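Local atomic coordinates of ABC transporter substrate-binding protein (Bradyrhizobium japonicum, PDB entry 4I1D), a protein that probably binds a small solute in the periplasm for uptake by an ABC transporter, possibly a polyamine such as putrescine or spermidine. Residues N122-V130 against L147-G155. Numbering follows the deposited sequence.
Sequences NSWVDFWDV and LEAALMADG. With SO4 (sulfate ion), chain K.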
ATOM      1  N   ASN A 122      39.297  -8.407 -24.364  1.00 52.59           N
ATOM      2  CA  ASN A 122      40.470  -8.533 -23.512  1.00 55.52           C
ATOM      3  C   ASN A 122      40.627  -7.366 -22.535  1.00 55.80           C
ATOM      4  O   ASN A 122      41.660  -7.223 -21.876  1.00 54.40           O
ATOM      5  CB  ASN A 122      41.721  -8.657 -24.389  1.00 55.98           C
ATOM      6  CG  ASN A 122      42.946  -9.052 -23.595  1.00 57.59           C
ATOM      7  OD1 ASN A 122      43.953  -8.334 -23.566  1.00 59.85           O
ATOM      8  ND2 ASN A 122      42.860 -10.193 -22.932  1.00 49.23           N
ATOM      9  N   SER A 123      39.592  -6.536 -22.447  1.00 49.66           N
ATOM     10  CA  SER A 123      39.591  -5.385 -21.553  1.00 49.03           C
ATOM     11  C   SER A 123      38.157  -4.899 -21.405  1.00 52.15           C
ATOM     12  O   SER A 123      37.272  -5.323 -22.150  1.00 54.42           O
ATOM     13  CB  SER A 123      40.449  -4.267 -22.130  1.00 49.28           C
ATOM     14  OG  SER A 123      39.844  -3.747 -23.309  1.00 54.14           O
ATOM     15  N   TRP A 124      37.912  -4.008 -20.452  1.00 49.49           N
ATOM     16  CA  TRP A 124      36.570  -3.462 -20.321  1.00 49.43           C
ATOM     17  C   TRP A 124      36.250  -2.555 -21.521  1.00 48.34           C
ATOM     18  O   TRP A 124      35.097  -2.440 -21.935  1.00 47.82           O
ATOM     19  CB  TRP A 124      36.368  -2.791 -18.955  1.00 42.79           C
ATOM     20  CG  TRP A 124      36.608  -3.789 -17.877  1.00 44.35           C
ATOM     21  CD1 TRP A 124      37.625  -3.794 -16.969  1.00 44.80           C
ATOM     22  CD2 TRP A 124      35.867  -4.997 -17.660  1.00 44.12           C
ATOM     23  NE1 TRP A 124      37.545  -4.922 -16.177  1.00 44.39           N
ATOM     24  CE2 TRP A 124      36.470  -5.672 -16.584  1.00 48.83           C
ATOM     25  CE3 TRP A 124      34.728  -5.556 -18.256  1.00 46.69           C
ATOM     26  CZ2 TRP A 124      35.976  -6.881 -16.088  1.00 48.54           C
ATOM     27  CZ3 TRP A 124      34.249  -6.762 -17.774  1.00 45.33           C
ATOM     28  CH2 TRP A 124      34.871  -7.407 -16.699  1.00 50.97           C
ATOM     29  N   VAL A 125      37.280  -1.960 -22.110  1.00 46.33           N
ATOM     30  CA  VAL A 125      37.098  -1.190 -23.335  1.00 49.10           C
ATOM     31  C   VAL A 125      36.447  -2.080 -24.404  1.00 52.61           C
ATOM     32  O   VAL A 125      35.453  -1.700 -25.022  1.00 53.74           O
ATOM     33  CB  VAL A 125      38.432  -0.637 -23.842  1.00 57.64           C
ATOM     34  CG1 VAL A 125      38.212   0.303 -25.033  1.00 59.94           C
ATOM     35  CG2 VAL A 125      39.159   0.074 -22.714  1.00 61.42           C
ATOM     36  N   ASP A 126      36.991  -3.280 -24.591  1.00 56.01           N
ATOM     37  CA  ASP A 126      36.403  -4.242 -25.516  1.00 52.54           C
ATOM     38  C   ASP A 126      34.979  -4.567 -25.101  1.00 49.99           C
ATOM     39  O   ASP A 126      34.074  -4.581 -25.927  1.00 55.95           O
ATOM     40  CB  ASP A 126      37.231  -5.521 -25.566  1.00 59.80           C
ATOM     41  CG  ASP A 126      38.629  -5.294 -26.135  1.00 71.18           C
ATOM     42  OD1 ASP A 126      38.833  -4.293 -26.858  1.00 68.53           O
ATOM     43  OD2 ASP A 126      39.525  -6.122 -25.859  1.00 72.99           O
ATOM     44  N   PHE A 127      34.785  -4.817 -23.809  1.00 46.85           N
ATOM     45  CA  PHE A 127      33.463  -5.151 -23.284  1.00 46.32           C
ATOM     46  C   PHE A 127      32.426  -4.093 -23.644  1.00 41.51           C
ATOM     47  O   PHE A 127      31.292  -4.421 -23.992  1.00 43.84           O
ATOM     48  CB  PHE A 127      33.513  -5.323 -21.763  1.00 44.98           C
ATOM     49  CG  PHE A 127      32.249  -5.895 -21.172  1.00 45.46           C
ATOM     50  CD1 PHE A 127      32.124  -7.257 -20.952  1.00 46.91           C
ATOM     51  CD2 PHE A 127      31.194  -5.071 -20.820  1.00 46.95           C
ATOM     52  CE1 PHE A 127      30.963  -7.792 -20.395  1.00 48.71           C
ATOM     53  CE2 PHE A 127      30.028  -5.603 -20.262  1.00 47.14           C
ATOM     54  CZ  PHE A 127      29.919  -6.960 -20.053  1.00 46.33           C
ATOM     55  N   TRP A 128      32.816  -2.824 -23.550  1.00 46.08           N
ATOM     56  CA  TRP A 128      31.938  -1.714 -23.919  1.00 49.39           C
ATOM     57  C   TRP A 128      31.797  -1.541 -25.438  1.00 53.90           C
ATOM     58  O   TRP A 128      30.856  -0.900 -25.914  1.00 50.37           O
ATOM     59  CB  TRP A 128      32.419  -0.408 -23.274  1.00 45.76           C
ATOM     60  CG  TRP A 128      31.567   0.029 -22.113  1.00 51.76           C
ATOM     61  CD1 TRP A 128      30.655   1.055 -22.100  1.00 42.06           C
ATOM     62  CD2 TRP A 128      31.533  -0.555 -20.791  1.00 49.50           C
ATOM     63  NE1 TRP A 128      30.060   1.145 -20.858  1.00 46.90           N
ATOM     64  CE2 TRP A 128      30.583   0.175 -20.035  1.00 45.27           C
ATOM     65  CE3 TRP A 128      32.218  -1.609 -20.176  1.00 51.03           C
ATOM     66  CZ2 TRP A 128      30.299  -0.121 -18.694  1.00 44.64           C
ATOM     67  CZ3 TRP A 128      31.929  -1.908 -18.828  1.00 51.88           C
ATOM     68  CH2 TRP A 128      30.981  -1.157 -18.108  1.00 45.53           C
ATOM     69  N   ASP A 129      32.715  -2.120 -26.206  1.00 55.72           N
ATOM     70  CA  ASP A 129      32.683  -1.943 -27.671  1.00 49.29           C
ATOM     71  C   ASP A 129      31.774  -2.969 -28.350  1.00 51.70           C
ATOM     72  O   ASP A 129      32.233  -4.007 -28.823  1.00 54.77           O
ATOM     73  CB  ASP A 129      34.086  -2.032 -28.260  1.00 50.71           C
ATOM     74  CG  ASP A 129      34.162  -1.486 -29.683  1.00 62.36           C
ATOM     75  OD1 ASP A 129      35.252  -1.001 -30.058  1.00 64.65           O
ATOM     76  OD2 ASP A 129      33.143  -1.537 -30.418  1.00 61.55           O
ATOM     77  N   VAL A 130      30.484  -2.659 -28.395  1.00 56.90           N
ATOM     78  CA  VAL A 130      29.469  -3.575 -28.891  1.00 61.74           C
ATOM     79  C   VAL A 130      29.577  -3.825 -30.389  1.00 60.00           C
ATOM     80  O   VAL A 130      29.228  -4.901 -30.870  1.00 57.05           O
ATOM     81  CB  VAL A 130      28.068  -3.046 -28.573  1.00 63.21           C
ATOM     82  CG1 VAL A 130      27.036  -3.683 -29.491  1.00 68.65           C
ATOM     83  CG2 VAL A 130      27.743  -3.289 -27.098  1.00 55.93           C
ATOM     84  N   LEU A 147      31.657  -0.588 -10.898  1.00 43.31           N
ATOM     85  CA  LEU A 147      32.066   0.802 -11.099  1.00 40.59           C
ATOM     86  C   LEU A 147      33.491   0.854 -11.622  1.00 43.68           C
ATOM     87  O   LEU A 147      33.779   1.587 -12.563  1.00 46.45           O
ATOM     88  CB  LEU A 147      31.981   1.602  -9.803  1.00 42.03           C
ATOM     89  CG  LEU A 147      30.583   1.781  -9.219  1.00 49.63           C
ATOM     90  CD1 LEU A 147      30.618   2.833  -8.131  1.00 56.06           C
ATOM     91  CD2 LEU A 147      29.601   2.176 -10.308  1.00 43.60           C
ATOM     92  N   GLU A 148      34.391   0.089 -11.008  1.00 41.40           N
ATOM     93  CA  GLU A 148      35.784   0.066 -11.479  1.00 47.74           C
ATOM     94  C   GLU A 148      35.880  -0.286 -12.969  1.00 43.37           C
ATOM     95  O   GLU A 148      36.593   0.376 -13.726  1.00 48.91           O
ATOM     96  CB  GLU A 148      36.640  -0.897 -10.648  1.00 48.46           C
ATOM     97  CG  GLU A 148      36.976  -0.396  -9.247  1.00 55.50           C
ATOM     98  CD  GLU A 148      35.914  -0.726  -8.195  1.00 53.55           C
ATOM     99  OE1 GLU A 148      36.232  -0.587  -6.992  1.00 52.81           O
ATOM    100  OE2 GLU A 148      34.778  -1.120  -8.554  1.00 49.22           O
ATOM    101  N   ALA A 149      35.151  -1.320 -13.386  1.00 41.39           N
ATOM    102  CA  ALA A 149      35.214  -1.791 -14.767  1.00 41.76           C
ATOM    103  C   ALA A 149      34.707  -0.720 -15.731  1.00 47.42           C
ATOM    104  O   ALA A 149      35.256  -0.532 -16.829  1.00 48.06           O
ATOM    105  CB  ALA A 149      34.418  -3.090 -14.936  1.00 39.04           C
ATOM    106  N   ALA A 150      33.656  -0.022 -15.319  1.00 46.16           N
ATOM    107  CA  ALA A 150      33.109   1.048 -16.135  1.00 43.38           C
ATOM    108  C   ALA A 150      34.143   2.151 -16.319  1.00 47.48           C
ATOM    109  O   ALA A 150      34.253   2.718 -17.393  1.00 49.20           O
ATOM    110  CB  ALA A 150      31.832   1.606 -15.512  1.00 43.75           C
ATOM    111  N   LEU A 151      34.899   2.463 -15.273  1.00 54.18           N
ATOM    112  CA  LEU A 151      35.902   3.517 -15.390  1.00 54.94           C
ATOM    113  C   LEU A 151      37.058   3.085 -16.292  1.00 51.49           C
ATOM    114  O   LEU A 151      37.543   3.860 -17.120  1.00 46.67           O
ATOM    115  CB  LEU A 151      36.402   3.948 -14.016  1.00 53.87           C
ATOM    116  CG  LEU A 151      35.392   4.852 -13.303  1.00 53.25           C
ATOM    117  CD1 LEU A 151      35.512   4.750 -11.789  1.00 49.01           C
ATOM    118  CD2 LEU A 151      35.547   6.278 -13.778  1.00 45.26           C
HETATM  119  N   MSE A 152      37.484   1.835 -16.149  1.00 45.07           N
HETATM  120  CA  MSE A 152      38.526   1.306 -17.015  1.00 45.40           C
HETATM  121  C   MSE A 152      38.061   1.286 -18.470  1.00 46.92           C
HETATM  122  O   MSE A 152      38.859   1.505 -19.381  1.00 50.44           O
HETATM  123  CB  MSE A 152      38.963  -0.086 -16.550  1.00 44.71           C
HETATM  124  CG  MSE A 152      39.900  -0.046 -15.343  1.00 46.78           C
HETATM  125 SE   MSE A 152      40.521  -1.799 -14.741  0.69 59.11          SE
HETATM  126  CE  MSE A 152      38.892  -2.374 -13.801  1.00 41.72           C
ATOM    127  N   ALA A 153      36.769   1.032 -18.681  1.00 44.27           N
ATOM    128  CA  ALA A 153      36.199   1.039 -20.027  1.00 44.66           C
ATOM    129  C   ALA A 153      36.283   2.451 -20.598  1.00 49.23           C
ATOM    130  O   ALA A 153      36.432   2.650 -21.797  1.00 54.45           O
ATOM    131  CB  ALA A 153      34.750   0.558 -19.991  1.00 42.06           C
ATOM    132  N   ASP A 154      36.184   3.436 -19.720  1.00 50.22           N
ATOM    133  CA  ASP A 154      36.321   4.815 -20.129  1.00 50.73           C
ATOM    134  C   ASP A 154      37.784   5.261 -20.192  1.00 62.57           C
ATOM    135  O   ASP A 154      38.078   6.463 -20.246  1.00 59.96           O
ATOM    136  CB  ASP A 154      35.532   5.729 -19.202  1.00 48.29           C
ATOM    137  CG  ASP A 154      35.138   7.022 -19.887  1.00 61.41           C
ATOM    138  OD1 ASP A 154      34.766   6.949 -21.076  1.00 56.54           O
ATOM    139  OD2 ASP A 154      35.222   8.099 -19.258  1.00 68.55           O
ATOM    140  N   GLY A 155      38.698   4.293 -20.174  1.00 64.62           N
ATOM    141  CA  GLY A 155      40.102   4.567 -20.434  1.00 66.11           C
ATOM    142  C   GLY A 155      40.982   4.811 -19.221  1.00 62.57           C
ATOM    143  O   GLY A 155      42.177   5.075 -19.359  1.00 65.31           O
TER
HETATM  144  S   SO4 K 407      45.759 -12.485 -21.365  1.00123.04           S
HETATM  145  O1  SO4 K 407      46.806 -13.264 -22.020  1.00126.34           O
HETATM  146  O2  SO4 K 407      45.469 -13.057 -20.045  1.00121.93           O
HETATM  147  O3  SO4 K 407      46.202 -11.092 -21.233  1.00113.48           O
HETATM  148  O4  SO4 K 407      44.559 -12.558 -22.192  1.00122.19           O
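Trp124 and Trp128, one turn apart on helix 124-128, pack against the alanine-rich face of helix 147-153 in one lobe of a periplasmic-binding-protein fold. The helix axes come within 8.2 Å, nearly at right angles, and alanines suit this crossing because their methyls leave room for indoles. Ala149 CB sits over the Trp124 five-membered ring, a CH-pi contact 3.6 Å from its centroid and 7° off the normal. Trp124 CG lies beside its backbone N (chi1 -59°), which turns the indole to Ala149 while NE1 donates to the carbonyl of Gln225 on strand 219-235. The chain of Met152, a selenomethionine, bends at chi3 (-77°), bringing CE to 3.7 Å from Trp124 CD1 and leaving SE at the ring edge, a Met-aromatic contact. Ala153 CB touches Trp124 CB and lies over one face of the Trp128 ring, offset toward its rim, closest to CE3 at 3.3 Å. Farther along the same indole, Trp128 CH2 reaches Ala150 CA at 3.6 Å, and NE1 hydrogen-bonds Lys172 O. Replacing Trp128 with an alanine would probably open a gap beside Ala150 and Ala153 and leave the Lys172 carbonyl without its indole N-H donor. Val125 brings CG2 against Met152 O at 3.6 Å.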